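Local coordinates for putative heme binding protein (Tannerella forsythia, PDB 6EU8), which probably binds heme as a member of the HmuY-like family, with heme-binding properties that differ from those of Porphyromonas gingivalis HmuY, at residues A[27-31]-A[32-36]; A[46-50]-A[51-55]; A[88-92]-A[93-97]; A[120-124]-A[125-129]. All blocks are in the same frame, centred on the assembly; numbering follows the deposited sequence. Where two conformers were deposited one is given.

Interaction 1. Residues A[27-31]-A[32-36]; sequences YVNLE and TGQTE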
loop_
_atom_site.group_PDB
_atom_site.type_symbol
_atom_site.label_atom_id
_atom_site.label_comp_id
_atom_site.label_asym_id
_atom_site.label_seq_id
_atom_site.Cartn_x
_atom_site.Cartn_y
_atom_site.Cartn_z
ATOM N N TYR A 27 7.620 -3.843 -0.887
ATOM C CA TYR A 27 6.889 -5.089 -1.174
ATOM C C TYR A 27 6.983 -6.020 0.045
ATOM O O TYR A 27 8.075 -6.205 0.579
ATOM C CB TYR A 27 7.469 -5.749 -2.463
ATOM C CG TYR A 27 7.411 -4.823 -3.677
ATOM C CD1 TYR A 27 8.449 -3.917 -3.964
ATOM C CD2 TYR A 27 6.302 -4.803 -4.506
ATOM C CE1 TYR A 27 8.367 -3.049 -5.056
ATOM C CE2 TYR A 27 6.207 -3.917 -5.595
ATOM C CZ TYR A 27 7.252 -3.047 -5.863
ATOM O OH TYR A 27 7.178 -2.160 -6.946
ATOM N N VAL A 28 5.845 -6.554 0.498
ATOM C CA VAL A 28 5.744 -7.284 1.788
ATOM C C VAL A 28 5.204 -8.706 1.588
ATOM O O VAL A 28 4.120 -8.896 1.045
ATOM C CB VAL A 28 4.806 -6.556 2.798
ATOM C CG1 VAL A 28 4.783 -7.243 4.181
ATOM C CG2 VAL A 28 5.185 -5.078 2.944
ATOM N N ASN A 29 5.986 -9.701 2.070
ATOM C CA ASN A 29 5.565 -11.099 2.151
ATOM C C ASN A 29 5.005 -11.370 3.553
ATOM O O ASN A 29 5.759 -11.327 4.540
ATOM C CB ASN A 29 6.778 -12.006 1.895
ATOM C CG ASN A 29 6.400 -13.466 1.729
ATOM O OD1 ASN A 29 5.621 -14.008 2.510
ATOM N ND2 ASN A 29 6.948 -14.109 0.701
ATOM N N LEU A 30 3.702 -11.559 3.638
ATOM C CA LEU A 30 3.008 -11.801 4.912
ATOM C C LEU A 30 3.219 -13.214 5.458
ATOM O O LEU A 30 3.064 -13.432 6.668
ATOM C CB LEU A 30 1.527 -11.513 4.762
ATOM C CG LEU A 30 1.163 -10.081 4.350
ATOM C CD1 LEU A 30 -0.298 -9.998 3.938
ATOM C CD2 LEU A 30 1.481 -9.114 5.494
ATOM N N GLU A 31 3.579 -14.160 4.578
ATOM C CA GLU A 31 3.824 -15.544 5.008
ATOM C C GLU A 31 5.162 -15.616 5.742
ATOM O O GLU A 31 5.239 -16.176 6.833
ATOM C CB GLU A 31 3.768 -16.532 3.824
ATOM C CG GLU A 31 3.920 -18.012 4.248
ATOM C CD GLU A 31 3.509 -19.038 3.198
ATOM O OE1 GLU A 31 3.239 -18.702 2.024
ATOM O OE2 GLU A 31 3.449 -20.229 3.565
ATOM N N THR A 32 6.202 -15.033 5.151
ATOM C CA THR A 32 7.570 -15.090 5.669
ATOM C C THR A 32 8.034 -13.874 6.470
ATOM O O THR A 32 9.024 -13.948 7.196
ATOM C CB THR A 32 8.583 -15.242 4.517
ATOM O OG1 THR A 32 8.552 -14.072 3.677
ATOM C CG2 THR A 32 8.289 -16.482 3.688
ATOM N N GLY A 33 7.357 -12.739 6.302
ATOM C CA GLY A 33 7.807 -11.481 6.888
ATOM C C GLY A 33 8.882 -10.698 6.135
ATOM O O GLY A 33 9.271 -9.617 6.580
ATOM N N GLN A 34 9.391 -11.238 5.027
ATOM C CA GLN A 34 10.425 -10.573 4.242
ATOM C C GLN A 34 9.838 -9.329 3.557
ATOM O O GLN A 34 8.648 -9.335 3.205
ATOM C CB GLN A 34 10.914 -11.474 3.111
ATOM C CG GLN A 34 11.599 -12.784 3.488
ATOM C CD GLN A 34 11.610 -13.756 2.302
ATOM O OE1 GLN A 34 10.552 -14.194 1.819
ATOM N NE2 GLN A 34 12.801 -14.065 1.798
ATOM N N THR A 35 10.692 -8.316 3.384
ATOM C CA THR A 35 10.358 -7.092 2.625
ATOM C C THR A 35 11.496 -6.687 1.693
ATOM O O THR A 35 12.650 -7.081 1.916
ATOM C CB THR A 35 10.040 -5.897 3.530
ATOM O OG1 THR A 35 11.223 -5.490 4.231
ATOM C CG2 THR A 35 8.935 -6.210 4.501
ATOM N N GLU A 36 11.156 -5.919 0.648
ATOM C CA GLU A 36 12.106 -5.348 -0.333
ATOM C C GLU A 36 11.603 -3.979 -0.766
ATOM O O GLU A 36 10.405 -3.825 -1.041
ATOM C CB GLU A 36 12.228 -6.230 -1.585
ATOM C CG GLU A 36 13.487 -7.078 -1.681
ATOM C CD GLU A 36 13.484 -7.984 -2.909
ATOM O OE1 GLU A 36 13.335 -7.509 -4.061
ATOM O OE2 GLU A 36 13.617 -9.209 -2.733
#
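Tyr-27 and Glu-36 form the hydrogen-bonded pair of a β hairpin, strands 24-28 and 35-39, whose two arms run almost exactly antiparallel; 35-39 is the outermost strand of a four-stranded antiparallel sheet. Tyr-27 N donates to Glu-36 O at 2.8 Å, Glu-36 N returns a bond to Tyr-27 O, and Asn-29 N reaches Gln-34 O at 2.9 Å; between these rungs Val-28 and Thr-35 make a non-hydrogen-bonded pair. At the bend Gly-33 N makes only a weak bond to Asn-29 O. Glycine suits this place because a β-carbon at its positive phi would be pressed against the preceding carbonyl oxygen.

The side chain of Asn-29 helps hold the turn. With CG anti to its own N (chi1 -170°), OD1 faces the turn and accepts from Thr-32 N at 2.9 Å, the donor standing well above the amide plane. Thr-32 OG1 meets the Asn-29 amide without bonding to it; this hydroxyl instead accepts from Gln-34 N, an ST turn, and donates to Gln-34 OE1 at 2.7 Å. Asn-29 ND2 donates to Lys-68 O. Polar side chains thus add bonds to those of the backbone where the strands part.

Interaction 2. Residues A[46-50]-A[51-55]; sequences VMKNG and KLLET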
loop_
_atom_site.group_PDB
_atom_site.type_symbol
_atom_site.label_atom_id
_atom_site.label_comp_id
_atom_site.label_asym_id
_atom_site.label_seq_id
_atom_site.Cartn_x
_atom_site.Cartn_y
_atom_site.Cartn_z
ATOM N N VAL A 46 6.921 14.896 -15.320
ATOM C CA VAL A 46 7.011 16.204 -14.610
ATOM C C VAL A 46 5.869 17.068 -15.105
ATOM O O VAL A 46 5.718 17.307 -16.311
ATOM C CB VAL A 46 8.375 16.875 -14.841
ATOM C CG1 VAL A 46 8.458 18.254 -14.171
ATOM C CG2 VAL A 46 9.500 16.012 -14.341
ATOM N N MET A 47 5.013 17.495 -14.180
ATOM C CA MET A 47 3.880 18.369 -14.489
ATOM C C MET A 47 4.322 19.786 -14.144
ATOM O O MET A 47 4.848 20.023 -13.056
ATOM C CB MET A 47 2.662 18.013 -13.641
ATOM C CG MET A 47 2.103 16.645 -13.893
ATOM S SD MET A 47 1.463 16.553 -15.585
ATOM C CE MET A 47 1.678 14.805 -15.765
ATOM N N LYS A 48 4.161 20.707 -15.096
ATOM C CA LYS A 48 4.522 22.121 -14.914
ATOM C C LYS A 48 3.353 22.932 -15.462
ATOM O O LYS A 48 2.939 22.739 -16.609
ATOM C CB LYS A 48 5.822 22.446 -15.667
ATOM C CG LYS A 48 6.129 23.938 -15.855
ATOM C CD LYS A 48 6.827 24.525 -14.646
ATOM C CE LYS A 48 6.915 26.047 -14.754
ATOM N NZ LYS A 48 7.637 26.589 -13.578
ATOM N N ASN A 49 2.811 23.832 -14.636
ATOM C CA ASN A 49 1.683 24.672 -15.015
ATOM C C ASN A 49 0.462 23.884 -15.498
ATOM O O ASN A 49 -0.245 24.319 -16.418
ATOM C CB ASN A 49 2.105 25.714 -16.065
ATOM C CG ASN A 49 3.173 26.671 -15.564
ATOM O OD1 ASN A 49 3.426 26.790 -14.359
ATOM N ND2 ASN A 49 3.819 27.364 -16.495
ATOM N N GLY A 50 0.224 22.730 -14.873
ATOM C CA GLY A 50 -0.925 21.876 -15.153
ATOM C C GLY A 50 -0.854 20.983 -16.381
ATOM O O GLY A 50 -1.840 20.346 -16.729
ATOM N N LYS A 51 0.295 20.930 -17.040
ATOM C CA LYS A 51 0.445 20.054 -18.205
ATOM C C LYS A 51 1.735 19.249 -18.145
ATOM O O LYS A 51 2.726 19.644 -17.512
ATOM C CB LYS A 51 0.369 20.852 -19.510
ATOM C CG LYS A 51 1.531 21.805 -19.749
ATOM C CD LYS A 51 1.106 23.049 -20.522
ATOM C CE LYS A 51 0.614 22.708 -21.920
ATOM N NZ LYS A 51 0.473 23.925 -22.768
ATOM N N LEU A 52 1.686 18.093 -18.814
ATOM C CA LEU A 52 2.820 17.200 -18.911
ATOM C C LEU A 52 3.901 17.922 -19.681
ATOM O O LEU A 52 3.698 18.247 -20.852
ATOM C CB LEU A 52 2.419 15.907 -19.638
ATOM C CG LEU A 52 3.573 15.052 -20.180
ATOM C CD1 LEU A 52 4.301 14.414 -19.032
ATOM C CD2 LEU A 52 3.077 13.995 -21.155
ATOM N N LEU A 53 5.020 18.177 -19.025
ATOM C CA LEU A 53 6.133 18.934 -19.595
ATOM C C LEU A 53 7.321 18.050 -19.961
ATOM O O LEU A 53 7.794 18.114 -21.092
ATOM C CB LEU A 53 6.633 19.970 -18.577
ATOM C CG LEU A 53 7.790 20.905 -18.986
ATOM C CD1 LEU A 53 7.232 22.192 -19.568
ATOM C CD2 LEU A 53 8.718 21.214 -17.815
ATOM N N GLU A 54 7.842 17.295 -18.985
ATOM C CA GLU A 54 9.061 16.529 -19.156
ATOM C C GLU A 54 8.862 15.074 -18.775
ATOM O O GLU A 54 7.923 14.739 -18.027
ATOM C CB GLU A 54 10.197 17.100 -18.322
ATOM C CG GLU A 54 10.720 18.394 -18.881
ATOM C CD GLU A 54 11.654 19.133 -17.947
ATOM O OE1 GLU A 54 12.144 18.551 -16.948
ATOM O OE2 GLU A 54 11.894 20.323 -18.239
ATOM N N THR A 55 9.757 14.220 -19.288
ATOM C CA THR A 55 9.779 12.800 -18.903
ATOM C C THR A 55 11.078 12.434 -18.197
ATOM O O THR A 55 12.140 13.045 -18.429
ATOM C CB THR A 55 9.677 11.846 -20.118
ATOM O OG1 THR A 55 10.807 12.045 -20.975
ATOM C CG2 THR A 55 8.454 12.059 -20.866
#
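Val-46 O is shared by two backbone donors, Leu-53 N at 2.9 Å in a nearly straight bond and Glu-54 N at a weak 3.4 Å. Two residues facing one make this a classic β bulge, set in the hairpin of strands 44-48 and 51-56. Val-46 N completes the rung by donating to Glu-54 O at 2.9 Å. Beyond the bulge Lys-48 and Lys-51 exchange bonds, Lys-48 N to Lys-51 O at 3.0 Å and Lys-51 N to Lys-48 O at 3.2 Å, and so close a type I' turn. Its two corners, Asn-49 and Gly-50, both have positive phi, which asparagine tolerates better than most residues and glycine adopts without strain.

Lys-48 and Lys-51 point their CB atoms to the same sheet face, but their chains lead away from the contact, and Lys-48 NZ is bonded to Lys-125 O. The bulge turns Leu-53 toward the first strand, where its CD2 packs on the aliphatic base of Lys-48 at CB, 3.8 Å away. On the face of Lys-48 and Lys-51, Val-46 and Glu-54 lie side by side, touching through their CB atoms. The Met-47 side chain occupies the other face, beside Leu-52, and also touches Phe-128 and Val-130 of the adjacent strand. Bent at chi2 (-65°), it folds its thioether back over the second strand, so that SD rests 3.6 Å from Leu-52 N and CE lies 4.1 Å from Leu-52 CB.

Interaction 3. Residues A[88-92]-A[93-97]; sequences TKETE and FSKVT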
loop_
_atom_site.group_PDB
_atom_site.type_symbol
_atom_site.label_atom_id
_atom_site.label_comp_id
_atom_site.label_asym_id
_atom_site.label_seq_id
_atom_site.Cartn_x
_atom_site.Cartn_y
_atom_site.Cartn_z
ATOM N N THR A 88 -14.412 -5.143 6.115
ATOM C CA THR A 88 -15.467 -5.700 6.964
ATOM C C THR A 88 -15.982 -4.635 7.919
ATOM O O THR A 88 -15.338 -3.595 8.124
ATOM C CB THR A 88 -15.016 -6.919 7.798
ATOM O OG1 THR A 88 -14.245 -6.539 8.942
ATOM C CG2 THR A 88 -14.247 -7.966 6.969
ATOM N N LYS A 89 -17.122 -4.923 8.531
ATOM C CA LYS A 89 -17.669 -4.113 9.622
ATOM C C LYS A 89 -17.070 -4.408 10.979
ATOM O O LYS A 89 -17.409 -3.732 11.956
ATOM C CB LYS A 89 -19.196 -4.287 9.692
ATOM C CG LYS A 89 -19.670 -5.617 10.282
ATOM C CD LYS A 89 -21.198 -5.649 10.392
ATOM C CE LYS A 89 -21.725 -7.054 10.688
ATOM N NZ LYS A 89 -21.385 -7.596 12.040
ATOM N N GLU A 90 -16.203 -5.415 11.078
ATOM C CA GLU A 90 -15.656 -5.850 12.347
ATOM C C GLU A 90 -14.428 -5.050 12.751
ATOM O O GLU A 90 -13.706 -4.512 11.884
ATOM C CB GLU A 90 -15.308 -7.360 12.316
ATOM C CG GLU A 90 -16.439 -8.286 11.845
ATOM C CD GLU A 90 -17.726 -8.216 12.683
ATOM O OE1 GLU A 90 -17.658 -7.854 13.876
ATOM O OE2 GLU A 90 -18.808 -8.511 12.129
ATOM N N THR A 91 -14.221 -4.966 14.063
ATOM C CA THR A 91 -13.057 -4.305 14.649
ATOM C C THR A 91 -12.080 -5.294 15.302
ATOM O O THR A 91 -10.995 -4.906 15.698
ATOM C CB THR A 91 -13.491 -3.198 15.656
ATOM O OG1 THR A 91 -12.524 -2.143 15.670
ATOM C CG2 THR A 91 -13.668 -3.729 17.090
ATOM N N GLU A 92 -12.463 -6.570 15.403
ATOM C CA GLU A 92 -11.635 -7.597 16.062
ATOM C C GLU A 92 -11.494 -8.826 15.162
ATOM O O GLU A 92 -12.460 -9.268 14.553
ATOM C CB GLU A 92 -12.271 -8.018 17.400
ATOM C CG GLU A 92 -12.256 -6.930 18.463
ATOM C CD GLU A 92 -13.112 -7.256 19.685
ATOM O OE1 GLU A 92 -13.877 -8.256 19.659
ATOM O OE2 GLU A 92 -13.030 -6.489 20.676
ATOM N N PHE A 93 -10.290 -9.390 15.109
ATOM C CA PHE A 93 -10.026 -10.547 14.232
ATOM C C PHE A 93 -10.902 -11.752 14.577
ATOM O O PHE A 93 -11.380 -12.433 13.673
ATOM C CB PHE A 93 -8.583 -11.013 14.321
ATOM C CG PHE A 93 -7.552 -10.040 13.776
ATOM C CD1 PHE A 93 -7.735 -9.376 12.560
ATOM C CD2 PHE A 93 -6.358 -9.857 14.459
ATOM C CE1 PHE A 93 -6.742 -8.517 12.073
ATOM C CE2 PHE A 93 -5.372 -9.010 13.976
ATOM C CZ PHE A 93 -5.572 -8.337 12.775
ATOM N N SER A 94 -11.130 -11.987 15.869
ATOM C CA SER A 94 -11.958 -13.147 16.293
ATOM C C SER A 94 -13.419 -13.104 15.794
ATOM O O SER A 94 -14.098 -14.136 15.768
ATOM C CB SER A 94 -11.905 -13.330 17.820
ATOM O OG SER A 94 -12.365 -12.194 18.523
ATOM N N LYS A 95 -13.900 -11.925 15.387
ATOM C CA LYS A 95 -15.246 -11.757 14.825
ATOM C C LYS A 95 -15.350 -11.961 13.311
ATOM O O LYS A 95 -16.446 -11.944 12.765
ATOM C CB LYS A 95 -15.769 -10.358 15.154
ATOM C CG LYS A 95 -15.782 -10.001 16.632
ATOM C CD LYS A 95 -17.001 -10.563 17.331
ATOM C CE LYS A 95 -17.053 -10.125 18.789
ATOM N NZ LYS A 95 -18.456 -9.885 19.209
ATOM N N VAL A 96 -14.212 -12.104 12.626
ATOM C CA VAL A 96 -14.181 -12.387 11.192
ATOM C C VAL A 96 -13.937 -13.890 11.105
ATOM O O VAL A 96 -12.836 -14.349 11.388
ATOM C CB VAL A 96 -13.052 -11.586 10.501
ATOM C CG1 VAL A 96 -12.991 -11.889 9.015
ATOM C CG2 VAL A 96 -13.251 -10.083 10.748
ATOM N N THR A 97 -14.984 -14.649 10.791
ATOM C CA THR A 97 -14.891 -16.108 10.832
ATOM C C THR A 97 -14.556 -16.595 9.434
ATOM O O THR A 97 -15.342 -16.421 8.500
ATOM C CB THR A 97 -16.165 -16.781 11.415
ATOM O OG1 THR A 97 -17.347 -16.203 10.854
ATOM C CG2 THR A 97 -16.204 -16.599 12.937
HETATM O O HOH W 1 -11.564 -10.560 20.127
#
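Glu-92 meets Lys-95 through both backbone and side chain. Its carbonyl O accepts Lys-95 N at 3.1 Å, the donor standing well above the carbonyl plane, while the two side chains run alongside each other in the same direction. The meeting is made by Lys-95 methylenes: CE lies 3.8 Å from Glu-92 OE1, whereas NZ stays 4.9 Å from that oxygen. The opposite charges probably attract, but at this separation they form no salt bridge. A water link from this carboxylate to the hydroxyl of Ser-94 is doubtful.

The bond from Lys-95 N to Glu-92 O, followed by that from Val-96 N to Phe-93 O, winds residues 93-95 into a short 3-10 turn within the connection between strands 84-87 and 105-111. Glu-92 N, buried here, has no hydrogen-bonding partner in the model.

Glu-90 approaches Lys-95 from another direction, crossing it at about a right angle. Its chain is bent at chi2 (-59°), which brings OE1 back over the turn to within 3.4 Å of Lys-95 CB, while OE2 forms a salt bridge with Lys-89 NZ at 2.7 Å. The aliphatic part of Glu-90 also makes contact: CB and CG slide past Val-96 CG2, each at 3.8 Å. Branched and apolar, Val-96 suits this buried place, where it also touches Val-159 and Val-161. Thr-88 OG1 accepts Glu-90 N in an ST turn and is bonded to Val-159 O as well.

Interaction 4. Residues A[120-124]-A[125-129]; sequences MADMM and KSKFT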
loop_
_atom_site.group_PDB
_atom_site.type_symbol
_atom_site.label_atom_id
_atom_site.label_comp_id
_atom_site.label_asym_id
_atom_site.label_seq_id
_atom_site.Cartn_x
_atom_site.Cartn_y
_atom_site.Cartn_z
ATOM N N MET A 120 8.413 21.867 -1.585
ATOM C CA MET A 120 7.745 23.171 -1.623
ATOM C C MET A 120 8.345 24.142 -2.638
ATOM O O MET A 120 7.571 24.865 -3.260
ATOM C CB MET A 120 7.627 23.824 -0.244
ATOM C CG MET A 120 6.688 23.108 0.713
ATOM S SD MET A 120 4.954 22.821 0.240
ATOM C CE MET A 120 4.429 24.510 -0.099
ATOM N N ALA A 121 9.655 24.131 -2.847
ATOM C CA ALA A 121 10.275 25.052 -3.835
ATOM C C ALA A 121 9.727 24.796 -5.241
ATOM O O ALA A 121 9.319 25.726 -5.941
ATOM C CB ALA A 121 11.795 24.955 -3.826
ATOM N N ASP A 122 9.653 23.519 -5.632
ATOM C CA ASP A 122 9.033 23.167 -6.911
ATOM C C ASP A 122 7.525 23.420 -6.959
ATOM O O ASP A 122 7.016 23.894 -7.971
ATOM C CB ASP A 122 9.356 21.705 -7.293
ATOM C CG ASP A 122 10.830 21.505 -7.660
ATOM O OD1 ASP A 122 11.548 22.496 -7.925
ATOM O OD2 ASP A 122 11.284 20.342 -7.679
ATOM N N MET A 123 6.824 23.154 -5.855
ATOM C CA MET A 123 5.385 23.386 -5.794
ATOM C C MET A 123 5.036 24.866 -6.022
ATOM O O MET A 123 4.086 25.180 -6.742
ATOM C CB MET A 123 4.829 22.915 -4.456
ATOM C CG MET A 123 3.339 22.768 -4.433
ATOM S SD MET A 123 2.649 21.655 -5.721
ATOM C CE MET A 123 1.935 22.806 -6.889
ATOM N N MET A 124 5.838 25.754 -5.448
ATOM C CA MET A 124 5.635 27.204 -5.657
ATOM C C MET A 124 5.900 27.657 -7.088
ATOM O O MET A 124 5.425 28.730 -7.481
ATOM C CB MET A 124 6.485 28.026 -4.662
ATOM C CG MET A 124 6.111 27.788 -3.211
ATOM S SD MET A 124 4.387 28.092 -2.768
ATOM C CE MET A 124 4.273 29.881 -3.003
ATOM N N LYS A 125 6.636 26.844 -7.864
ATOM C CA LYS A 125 6.764 26.987 -9.311
ATOM C C LYS A 125 5.746 26.150 -10.118
ATOM O O LYS A 125 5.929 25.959 -11.336
ATOM C CB LYS A 125 8.177 26.576 -9.754
ATOM C CG LYS A 125 9.334 27.320 -9.107
ATOM C CD LYS A 125 10.646 26.712 -9.600
ATOM C CE LYS A 125 11.851 27.539 -9.182
ATOM N NZ LYS A 125 11.949 28.825 -9.925
ATOM N N SER A 126 4.678 25.693 -9.451
ATOM C CA SER A 126 3.641 24.839 -10.002
ATOM C C SER A 126 4.207 23.581 -10.689
ATOM O O SER A 126 3.770 23.233 -11.786
ATOM C CB SER A 126 2.728 25.625 -10.934
ATOM O OG SER A 126 2.179 26.740 -10.226
ATOM N N LYS A 127 5.148 22.928 -10.017
ATOM C CA LYS A 127 5.854 21.757 -10.568
ATOM C C LYS A 127 5.886 20.612 -9.569
ATOM O O LYS A 127 6.223 20.779 -8.391
ATOM C CB LYS A 127 7.275 22.126 -10.968
ATOM C CG LYS A 127 8.095 20.967 -11.522
ATOM C CD LYS A 127 9.190 21.443 -12.458
ATOM C CE LYS A 127 10.243 22.216 -11.721
ATOM N NZ LYS A 127 11.349 22.513 -12.675
ATOM N N PHE A 128 5.593 19.400 -10.069
ATOM C CA PHE A 128 5.690 18.182 -9.243
ATOM C C PHE A 128 5.762 16.971 -10.197
ATOM O O PHE A 128 5.509 17.139 -11.387
ATOM C CB PHE A 128 4.526 18.031 -8.270
ATOM C CG PHE A 128 3.163 18.051 -8.913
ATOM C CD1 PHE A 128 2.587 16.888 -9.429
ATOM C CD2 PHE A 128 2.421 19.253 -9.001
ATOM C CE1 PHE A 128 1.347 16.928 -10.055
ATOM C CE2 PHE A 128 1.174 19.277 -9.613
ATOM C CZ PHE A 128 0.624 18.117 -10.130
ATOM N N THR A 129 6.160 15.814 -9.668
ATOM C CA THR A 129 6.385 14.607 -10.521
ATOM C C THR A 129 5.429 13.480 -10.133
ATOM O O THR A 129 5.273 13.161 -8.950
ATOM C CB THR A 129 7.833 14.135 -10.393
ATOM O OG1 THR A 129 8.708 15.264 -10.591
ATOM C CG2 THR A 129 8.194 13.065 -11.474
HETATM O O HOH W 2 3.931 29.021 -10.101
#
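Lys-125 follows the short helix 120-124, and its N makes two weak bonds to it, to Asp-122 O at 3.0 Å and to Ala-121 O at 3.5 Å. Its methylenes do the packing: CB lies against Asp-122 O and CG against Ala-121 O, while the flexible chain carries the ammonium group away from the contact.

Ser-126 takes positive phi (52°) and turns the chain sharply out of the helix. Its N donates to Met-123 O at 2.8 Å, and a water joins its OG to Met-124 O, a small hydroxyl that can take a water at this partly exposed corner. Next, Lys-127 N bonds to Asp-122 O at 2.9 Å. These two bonds define a Schellman motif with Ser-126 as its C-prime residue; both donors stand above the planes of the carbonyls they cap. Strand 127-136 begins at Lys-127, within the motif.

The side chain of Lys-127 slants across Asp-122, meeting OD1 with CE at 4.0 Å. Its NZ remains 4.8 Å from that oxygen, so any attraction between the charges acts without a salt bridge.

Phe-128 then lies beside Met-123 in a Met-aromatic contact. Bends at chi2 and chi3 (56° and -105°) bring the Met-123 thioether round to the ring, which SD approaches obliquely, 4.1 Å from Phe-128 CD2. Leu-115 of strand 115-117 also touches this phenyl group.

Along the chain the four contacts follow one another in series, each completed before the next begins. Interactions 2 and 4 are neighbours, their centres about 11 Å apart, because strands 44-48 and 127-136 pair in the ten-stranded antiparallel sheet. Met-47 N to Phe-128 O at 2.9 Å is a probable hydrogen bond between them, so the hairpin and the helix end are joined side by side through the sheet. Interaction 1 belongs to the separate four-stranded sheet, on the opposite side of the chain's centre, about 35 Å from both, centre to centre. Interaction 3 lies in a loop leaving strand 84-87 of the large sheet, about 45 Å from interaction 2, between centres. The contacts thus lie at three separate places in this mainly β HmuY-family fold, interactions 2 and 4 sharing one.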